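Local structure of putative uncharacterized protein (Bacillus anthracis, 3LNO) at residues Met50-Ile55 with Val83-Asn88; Ile21-Gly26 with Cys57-Gln62; Ala15-Val20 with Val27-Leu32. The protein is of unknown function but belongs to an iron-sulfur cluster assembly family, so it may take part in building or delivering such clusters. All blocks are in the same frame, centred on the assembly; numbering follows the deposited sequence.

Contact 1: Met50-Ile55 with Val83-Asn88; sequences MTMTSI and VNVVWN
M50 and V85 pair as parallel strand neighbours, their CA atoms 5.0 Å apart. M50 bonds on both sides of V85. Its N donates to N84 O (2.9 Å), and its O accepts from V86 N (2.7 Å) in a nearly straight bond of 162°. V85 CA also points its hydrogen at M50 O. The T51 side chain carries the link one step further. T51 OG1 lies anti to its own N (chi1 -168°), which brings it to V86 O at 2.7 Å. The donor is tilted 16° from that carbonyl plane.

Past the last backbone bond the W87 indole lies between I55 and V85. I55 CD1 sits over one face in a CH-pi contact, 3.6 Å from the centroid of the five-membered ring. V85 CG1 lies against the opposite face, offset toward the rim. M52 CG comes to W87 CH2 obliquely at 3.7 Å. Within the strand pair, SE of the selenomethionine M50 packs on V83 CG1 at 3.9 Å.

The pair joins the end of strand 46-50 to strand 81-85. Helix 60-74 covers one face, with I63 on M50 and M52, V64 on V85 and V67 on V83. Toward strand 35-40, Y36 meets T51 and V86.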
loop_
_atom_site.group_PDB
_atom_site.type_symbol
_atom_site.label_atom_id
_atom_site.label_comp_id
_atom_site.label_asym_id
_atom_site.label_seq_id
_atom_site.Cartn_x
_atom_site.Cartn_y
_atom_site.Cartn_z
HETATM N N MSE A 50 0.333 6.688 0.193
HETATM C CA MSE A 50 -0.875 6.062 0.677
HETATM C C MSE A 50 -1.577 6.962 1.676
HETATM O O MSE A 50 -1.035 7.994 2.106
HETATM C CB MSE A 50 -0.534 4.718 1.321
HETATM C CG MSE A 50 0.269 4.849 2.610
HETATM SE SE MSE A 50 0.714 3.058 3.314
HETATM C CE MSE A 50 -1.085 2.334 3.635
ATOM N N THR A 51 -2.799 6.586 2.024
ATOM C CA THR A 51 -3.526 7.289 3.077
ATOM C C THR A 51 -3.975 6.285 4.141
ATOM O O THR A 51 -3.592 5.122 4.080
ATOM C CB THR A 51 -4.702 8.064 2.504
ATOM O OG1 THR A 51 -5.195 8.952 3.510
ATOM C CG2 THR A 51 -5.823 7.114 2.068
HETATM N N MSE A 52 -4.733 6.728 5.140
HETATM C CA MSE A 52 -5.293 5.816 6.144
HETATM C C MSE A 52 -6.805 5.916 6.077
HETATM O O MSE A 52 -7.337 6.788 5.384
HETATM C CB MSE A 52 -4.830 6.208 7.536
HETATM C CG MSE A 52 -3.320 6.183 7.682
HETATM SE SE MSE A 52 -2.750 4.331 7.741
HETATM C CE MSE A 52 -1.055 4.576 6.788
ATOM N N THR A 53 -7.512 5.053 6.793
ATOM C CA THR A 53 -8.971 5.130 6.757
ATOM C C THR A 53 -9.541 6.415 7.378
ATOM O O THR A 53 -10.651 6.818 7.052
ATOM C CB THR A 53 -9.627 3.905 7.396
ATOM O OG1 THR A 53 -9.162 3.758 8.746
ATOM C CG2 THR A 53 -9.271 2.675 6.617
ATOM N N SER A 54 -8.771 7.047 8.262
ATOM C CA SER A 54 -9.185 8.260 8.982
ATOM C C SER A 54 -7.941 8.951 9.514
ATOM O O SER A 54 -6.969 8.279 9.876
ATOM C CB SER A 54 -10.090 7.916 10.178
ATOM O OG SER A 54 -9.419 7.035 11.082
ATOM N N ILE A 55 -7.964 10.280 9.567
ATOM C CA ILE A 55 -6.855 11.027 10.148
ATOM C C ILE A 55 -6.536 10.503 11.547
ATOM O O ILE A 55 -5.369 10.446 11.949
ATOM C CB ILE A 55 -7.149 12.529 10.238
ATOM C CG1 ILE A 55 -7.338 13.117 8.842
ATOM C CG2 ILE A 55 -5.991 13.249 10.914
ATOM C CD1 ILE A 55 -6.067 13.693 8.276
ATOM N N VAL A 83 7.686 5.908 2.383
ATOM C CA VAL A 83 6.230 5.842 2.471
ATOM C C VAL A 83 5.724 7.225 2.774
ATOM O O VAL A 83 6.024 7.773 3.843
ATOM C CB VAL A 83 5.734 4.866 3.551
ATOM C CG1 VAL A 83 4.224 4.767 3.508
ATOM C CG2 VAL A 83 6.336 3.482 3.347
ATOM N N ASN A 84 4.995 7.819 1.832
ATOM C CA ASN A 84 4.434 9.143 2.112
ATOM C C ASN A 84 2.962 8.994 2.384
ATOM O O ASN A 84 2.203 8.539 1.520
ATOM C CB ASN A 84 4.656 10.127 0.969
ATOM C CG ASN A 84 6.128 10.492 0.783
ATOM O OD1 ASN A 84 6.909 10.545 1.743
ATOM N ND2 ASN A 84 6.508 10.752 -0.462
ATOM N N VAL A 85 2.564 9.360 3.590
ATOM C CA VAL A 85 1.164 9.263 3.982
ATOM C C VAL A 85 0.456 10.604 3.684
ATOM O O VAL A 85 0.847 11.654 4.207
ATOM C CB VAL A 85 1.078 8.943 5.449
ATOM C CG1 VAL A 85 -0.347 8.973 5.910
ATOM C CG2 VAL A 85 1.749 7.573 5.732
ATOM N N VAL A 86 -0.561 10.581 2.825
ATOM C CA VAL A 86 -1.227 11.825 2.451
ATOM C C VAL A 86 -2.685 11.761 2.864
ATOM O O VAL A 86 -3.168 10.712 3.273
ATOM C CB VAL A 86 -1.060 12.153 0.940
ATOM C CG1 VAL A 86 0.427 12.250 0.590
ATOM C CG2 VAL A 86 -1.753 11.120 0.071
ATOM N N TRP A 87 -3.368 12.897 2.797
ATOM C CA TRP A 87 -4.742 12.998 3.255
ATOM C C TRP A 87 -5.629 13.546 2.138
ATOM O O TRP A 87 -6.827 13.781 2.327
ATOM C CB TRP A 87 -4.798 13.876 4.512
ATOM C CG TRP A 87 -3.918 13.296 5.559
ATOM C CD1 TRP A 87 -2.722 13.787 5.999
ATOM C CD2 TRP A 87 -4.130 12.056 6.258
ATOM N NE1 TRP A 87 -2.189 12.938 6.936
ATOM C CE2 TRP A 87 -3.034 11.873 7.117
ATOM C CE3 TRP A 87 -5.142 11.089 6.237
ATOM C CZ2 TRP A 87 -2.915 10.755 7.943
ATOM C CZ3 TRP A 87 -5.028 9.987 7.064
ATOM C CH2 TRP A 87 -3.917 9.824 7.896
ATOM N N ASN A 88 -5.033 13.726 0.963
ATOM C CA ASN A 88 -5.755 14.279 -0.171
ATOM C C ASN A 88 -5.434 13.538 -1.443
ATOM O O ASN A 88 -4.260 13.392 -1.783
ATOM C CB ASN A 88 -5.361 15.739 -0.364
ATOM C CG ASN A 88 -6.444 16.678 0.037
ATOM O OD1 ASN A 88 -7.510 16.720 -0.590
ATOM N ND2 ASN A 88 -6.198 17.439 1.095
#

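Contact 2: Ile21-Gly26 with Cys57-Gln62; sequences IDPELG and CPMAGQ
The carboxylate of E24 is the flat group facing C57-Q62. CG of the selenomethionine M59 lies over its face, 3.8 Å from E24 CD. P58 CD and C57 SG approach close to the carboxylate plane, outside the two oxygens. E24 OE2 comes up to P58 CD at 3.1 Å. E24 OE1 stands 3.5 Å from C57 SG. The D22 carboxylate is a second flat group, and it shapes the loop from within. D22 OD2 accepts from E24 N at 3.1 Å, an Asx turn. The donor comes from above the carboxylate plane, 44° out of it.

The E24 chain is extended beyond CG, which lets it span to the turn of C57-A60. P23 packs beside this, its CG 4.0 Å from M59 CG. P23 and M59 cross at a slant, while P23 and Q62 run past each other in opposite directions. No hydrogen bond joins the two segments; the E24 carboxylate and the P23 ring meet the turn by close approach.

This is a surface contact. The loop after strand 21-22 leans on the type I turn that leads into helix 60-74, where M59 is the N-cap. Behind the loop, L32 of helix 29-32 touches D22 and L25, and T53 also meets D22.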
loop_
_atom_site.group_PDB
_atom_site.type_symbol
_atom_site.label_atom_id
_atom_site.label_comp_id
_atom_site.label_asym_id
_atom_site.label_seq_id
_atom_site.Cartn_x
_atom_site.Cartn_y
_atom_site.Cartn_z
ATOM N N ILE A 21 -1.626 -5.815 6.249
ATOM C CA ILE A 21 -3.017 -5.796 6.689
ATOM C C ILE A 21 -3.346 -4.556 7.524
ATOM O O ILE A 21 -2.560 -4.159 8.384
ATOM C CB ILE A 21 -3.332 -7.052 7.545
ATOM C CG1 ILE A 21 -2.700 -8.306 6.920
ATOM C CG2 ILE A 21 -4.826 -7.262 7.675
ATOM C CD1 ILE A 21 -3.107 -8.515 5.479
ATOM N N ASP A 22 -4.507 -3.944 7.295
ATOM C CA ASP A 22 -5.027 -2.985 8.285
ATOM C C ASP A 22 -5.645 -3.760 9.451
ATOM O O ASP A 22 -6.690 -4.373 9.288
ATOM C CB ASP A 22 -6.065 -2.041 7.671
ATOM C CG ASP A 22 -6.630 -1.035 8.696
ATOM O OD1 ASP A 22 -7.326 -0.083 8.295
ATOM O OD2 ASP A 22 -6.361 -1.179 9.904
ATOM N N PRO A 23 -5.003 -3.735 10.630
ATOM C CA PRO A 23 -5.442 -4.620 11.715
ATOM C C PRO A 23 -6.901 -4.400 12.141
ATOM O O PRO A 23 -7.599 -5.359 12.466
ATOM C CB PRO A 23 -4.488 -4.278 12.864
ATOM C CG PRO A 23 -3.306 -3.646 12.216
ATOM C CD PRO A 23 -3.844 -2.910 11.015
ATOM N N GLU A 24 -7.360 -3.159 12.133
ATOM C CA GLU A 24 -8.728 -2.870 12.533
ATOM C C GLU A 24 -9.774 -3.459 11.577
ATOM O O GLU A 24 -10.868 -3.814 11.999
ATOM C CB GLU A 24 -8.918 -1.360 12.676
ATOM C CG GLU A 24 -7.978 -0.731 13.706
ATOM C CD GLU A 24 -7.661 0.727 13.404
ATOM O OE1 GLU A 24 -7.265 1.025 12.249
ATOM O OE2 GLU A 24 -7.802 1.569 14.323
ATOM N N LEU A 25 -9.449 -3.575 10.291
ATOM C CA LEU A 25 -10.433 -4.119 9.364
ATOM C C LEU A 25 -10.174 -5.541 8.922
ATOM O O LEU A 25 -11.047 -6.161 8.326
ATOM C CB LEU A 25 -10.572 -3.234 8.137
ATOM C CG LEU A 25 -11.321 -1.952 8.416
ATOM C CD1 LEU A 25 -11.218 -1.031 7.210
ATOM C CD2 LEU A 25 -12.787 -2.277 8.778
ATOM N N GLY A 26 -8.981 -6.059 9.187
ATOM C CA GLY A 26 -8.637 -7.395 8.726
ATOM C C GLY A 26 -8.576 -7.513 7.208
ATOM O O GLY A 26 -8.782 -8.595 6.668
ATOM N N CYS A 57 -6.773 7.478 12.670
ATOM C CA CYS A 57 -6.271 6.096 12.639
ATOM C C CYS A 57 -4.996 5.833 13.426
ATOM O O CYS A 57 -3.928 6.333 13.085
ATOM C CB CYS A 57 -6.083 5.615 11.206
ATOM S SG CYS A 57 -5.616 3.877 11.121
ATOM N N PRO A 58 -5.109 5.009 14.472
ATOM C CA PRO A 58 -4.039 4.757 15.441
ATOM C C PRO A 58 -2.987 3.784 14.918
ATOM O O PRO A 58 -1.854 3.795 15.407
ATOM C CB PRO A 58 -4.782 4.121 16.624
ATOM C CG PRO A 58 -6.270 4.256 16.298
ATOM C CD PRO A 58 -6.353 4.311 14.826
HETATM N N MSE A 59 -3.352 2.959 13.938
HETATM C CA MSE A 59 -2.438 1.947 13.403
HETATM C C MSE A 59 -1.476 2.501 12.343
HETATM O O MSE A 59 -0.709 1.757 11.728
HETATM C CB MSE A 59 -3.233 0.760 12.845
HETATM C CG MSE A 59 -3.981 -0.049 13.907
HETATM SE SE MSE A 59 -2.800 -0.791 15.281
HETATM C CE MSE A 59 -4.132 -1.546 16.510
ATOM N N ALA A 60 -1.503 3.809 12.129
ATOM C CA ALA A 60 -0.729 4.386 11.034
ATOM C C ALA A 60 0.757 4.063 11.145
ATOM O O ALA A 60 1.414 3.756 10.147
ATOM C CB ALA A 60 -0.946 5.889 10.955
ATOM N N GLY A 61 1.297 4.147 12.354
ATOM C CA GLY A 61 2.712 3.880 12.554
ATOM C C GLY A 61 3.047 2.438 12.242
ATOM O O GLY A 61 4.030 2.151 11.580
ATOM N N GLN A 62 2.210 1.522 12.708
ATOM C CA GLN A 62 2.421 0.102 12.450
ATOM C C GLN A 62 2.263 -0.262 10.966
ATOM O O GLN A 62 2.966 -1.128 10.455
ATOM C CB GLN A 62 1.476 -0.738 13.300
ATOM C CG GLN A 62 1.722 -2.229 13.165
ATOM C CD GLN A 62 0.698 -3.057 13.909
ATOM O OE1 GLN A 62 0.154 -2.625 14.932
ATOM N NE2 GLN A 62 0.427 -4.260 13.403
#

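Contact 3: Ala15-Val20 with Val27-Leu32; sequences ANLEAV and VDIVNL
E18 and D28 lie side by side, with their side chains running the same way. Their carboxylates are turned steeply against each other, with planes 76° apart. E18 OE2 and D28 OD2 are 4.8 Å apart, so the two like charges are close without touching. That proximity may raise the affinity of one of them for a proton. D28 CB is tucked against the main chain of the other segment, 3.2 Å from E18 O.

D28 is also the N-cap of the weakly bonded helix 29-32. Its CG sits between its own N and carbonyl carbon (chi1 69°), which folds the carboxylate back over the start of the helix. There D28 OD1 accepts from N31 N at 2.6 Å in a nearly straight bond. The N-H reaches this oxygen from above the carboxylate plane. The start of so short a helix may slightly favour negative charge on D28, and any effect of exposed E18 is probably modest.

V30 and I29 carry the apolar part. V30 CG2 presses on L17 CB at 3.6 Å, and V30 CB meets the E18 chain at CG from across it. I29 CD1 reaches V20 CG1 at 3.9 Å, its chain crossing that of V20 at a slant. The same two residues are joined through the backbone, where I29 N donates to V20 O at 3.0 Å, nearly in line with the carbonyl.

The apolar side chains continue into the core. L17 meets L71, V20 meets V70 and I29 meets V67, all on helix 60-74, while V35 of strand 35-40 touches L17 and I29.

The 3-10 segment 17-19 follows helix 3-16 and leads to a short antiparallel hairpin of weakly bonded strands, 21-22 with 27-28. The bond from I29 N to V20 O extends this hairpin, which runs into an Asp N-capped helix.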
loop_
_atom_site.group_PDB
_atom_site.type_symbol
_atom_site.label_atom_id
_atom_site.label_comp_id
_atom_site.label_asym_id
_atom_site.label_seq_id
_atom_site.Cartn_x
_atom_site.Cartn_y
_atom_site.Cartn_z
ATOM N N ALA A 15 1.758 -5.516 -5.804
ATOM C CA ALA A 15 1.185 -6.837 -5.512
ATOM C C ALA A 15 1.664 -7.333 -4.151
ATOM O O ALA A 15 0.922 -7.968 -3.404
ATOM C CB ALA A 15 1.567 -7.896 -6.645
ATOM N N ASN A 16 2.904 -7.034 -3.806
ATOM C CA ASN A 16 3.408 -7.511 -2.520
ATOM C C ASN A 16 2.793 -6.775 -1.321
ATOM O O ASN A 16 2.825 -7.270 -0.195
ATOM C CB ASN A 16 4.934 -7.465 -2.490
ATOM C CG ASN A 16 5.537 -8.699 -3.110
ATOM O OD1 ASN A 16 5.763 -9.699 -2.423
ATOM N ND2 ASN A 16 5.774 -8.652 -4.427
ATOM N N LEU A 17 2.223 -5.595 -1.569
ATOM C CA LEU A 17 1.561 -4.826 -0.515
ATOM C C LEU A 17 0.258 -5.508 -0.061
ATOM O O LEU A 17 -0.346 -5.123 0.947
ATOM C CB LEU A 17 1.305 -3.398 -0.994
ATOM C CG LEU A 17 2.564 -2.527 -1.160
ATOM C CD1 LEU A 17 2.162 -1.144 -1.670
ATOM C CD2 LEU A 17 3.302 -2.397 0.206
ATOM N N GLU A 18 -0.164 -6.546 -0.771
ATOM C CA GLU A 18 -1.304 -7.338 -0.283
ATOM C C GLU A 18 -0.990 -8.088 0.989
ATOM O O GLU A 18 -1.899 -8.620 1.627
ATOM C CB GLU A 18 -1.784 -8.353 -1.311
ATOM C CG GLU A 18 -2.436 -7.701 -2.489
ATOM C CD GLU A 18 -2.891 -8.701 -3.510
ATOM O OE1 GLU A 18 -2.073 -9.551 -3.940
ATOM O OE2 GLU A 18 -4.079 -8.629 -3.878
ATOM N N ALA A 19 0.284 -8.166 1.356
ATOM C CA ALA A 19 0.654 -8.840 2.601
ATOM C C ALA A 19 0.656 -7.885 3.774
ATOM O O ALA A 19 1.039 -8.273 4.873
ATOM C CB ALA A 19 2.018 -9.505 2.467
ATOM N N VAL A 20 0.281 -6.625 3.547
ATOM C CA VAL A 20 0.203 -5.633 4.645
ATOM C C VAL A 20 -1.267 -5.441 5.025
ATOM O O VAL A 20 -2.074 -4.978 4.212
ATOM C CB VAL A 20 0.778 -4.253 4.210
ATOM C CG1 VAL A 20 0.591 -3.221 5.313
ATOM C CG2 VAL A 20 2.265 -4.361 3.755
ATOM N N VAL A 27 -8.270 -6.407 6.524
ATOM C CA VAL A 27 -8.206 -6.386 5.062
ATOM C C VAL A 27 -6.901 -5.718 4.662
ATOM O O VAL A 27 -6.452 -4.797 5.352
ATOM C CB VAL A 27 -9.440 -5.649 4.460
ATOM C CG1 VAL A 27 -9.267 -5.352 2.974
ATOM C CG2 VAL A 27 -10.682 -6.502 4.658
ATOM N N ASP A 28 -6.265 -6.181 3.587
ATOM C CA ASP A 28 -4.969 -5.612 3.199
ATOM C C ASP A 28 -5.126 -4.228 2.599
ATOM O O ASP A 28 -6.195 -3.882 2.096
ATOM C CB ASP A 28 -4.226 -6.510 2.229
ATOM C CG ASP A 28 -4.891 -6.572 0.864
ATOM O OD1 ASP A 28 -4.754 -5.597 0.077
ATOM O OD2 ASP A 28 -5.543 -7.609 0.573
ATOM N N ILE A 29 -4.054 -3.446 2.622
ATOM C CA ILE A 29 -4.161 -2.037 2.253
ATOM C C ILE A 29 -4.456 -1.828 0.767
ATOM O O ILE A 29 -5.002 -0.801 0.361
ATOM C CB ILE A 29 -2.904 -1.255 2.701
ATOM C CG1 ILE A 29 -1.655 -1.769 1.982
ATOM C CG2 ILE A 29 -2.716 -1.418 4.189
ATOM C CD1 ILE A 29 -0.381 -0.950 2.271
ATOM N N VAL A 30 -4.037 -2.778 -0.051
ATOM C CA VAL A 30 -4.336 -2.760 -1.470
ATOM C C VAL A 30 -5.853 -2.908 -1.689
ATOM O O VAL A 30 -6.498 -2.029 -2.297
ATOM C CB VAL A 30 -3.523 -3.858 -2.216
ATOM C CG1 VAL A 30 -4.091 -4.125 -3.602
ATOM C CG2 VAL A 30 -2.072 -3.421 -2.332
ATOM N N ASN A 31 -6.435 -3.986 -1.160
ATOM C CA ASN A 31 -7.879 -4.185 -1.298
ATOM C C ASN A 31 -8.710 -3.097 -0.611
ATOM O O ASN A 31 -9.813 -2.797 -1.047
ATOM C CB ASN A 31 -8.299 -5.604 -0.886
ATOM C CG ASN A 31 -7.958 -6.639 -1.952
ATOM O OD1 ASN A 31 -6.990 -7.381 -1.805
ATOM N ND2 ASN A 31 -8.744 -6.679 -3.043
ATOM N N LEU A 32 -8.156 -2.453 0.416
ATOM C CA LEU A 32 -8.873 -1.330 1.006
ATOM C C LEU A 32 -8.908 -0.081 0.126
ATOM O O LEU A 32 -9.739 0.790 0.334
ATOM C CB LEU A 32 -8.294 -0.943 2.361
ATOM C CG LEU A 32 -8.806 -1.754 3.547
ATOM C CD1 LEU A 32 -8.157 -1.233 4.822
ATOM C CD2 LEU A 32 -10.333 -1.700 3.647
#

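In the fold
Contact 3 comes first along the chain and closes before contact 1 opens. Contact 2 interlocks with both, because its segments alternate with theirs. Its centre lies about 12 Å from the centre of each of the others. Those other two centres are about 15 Å apart. Contacts 2 and 3 share the small antiparallel sheet of strands 21-22 and 27-28. Contacts 1 and 2 meet where M52 packs on C57 and A60. M50 CE touches I29 CD1, which ties contact 1 to contact 3. Helix 60-74 borders all three. Together they join the N-terminal helical region, the mixed three-stranded sheet and the C57 turn into one alpha-beta unit.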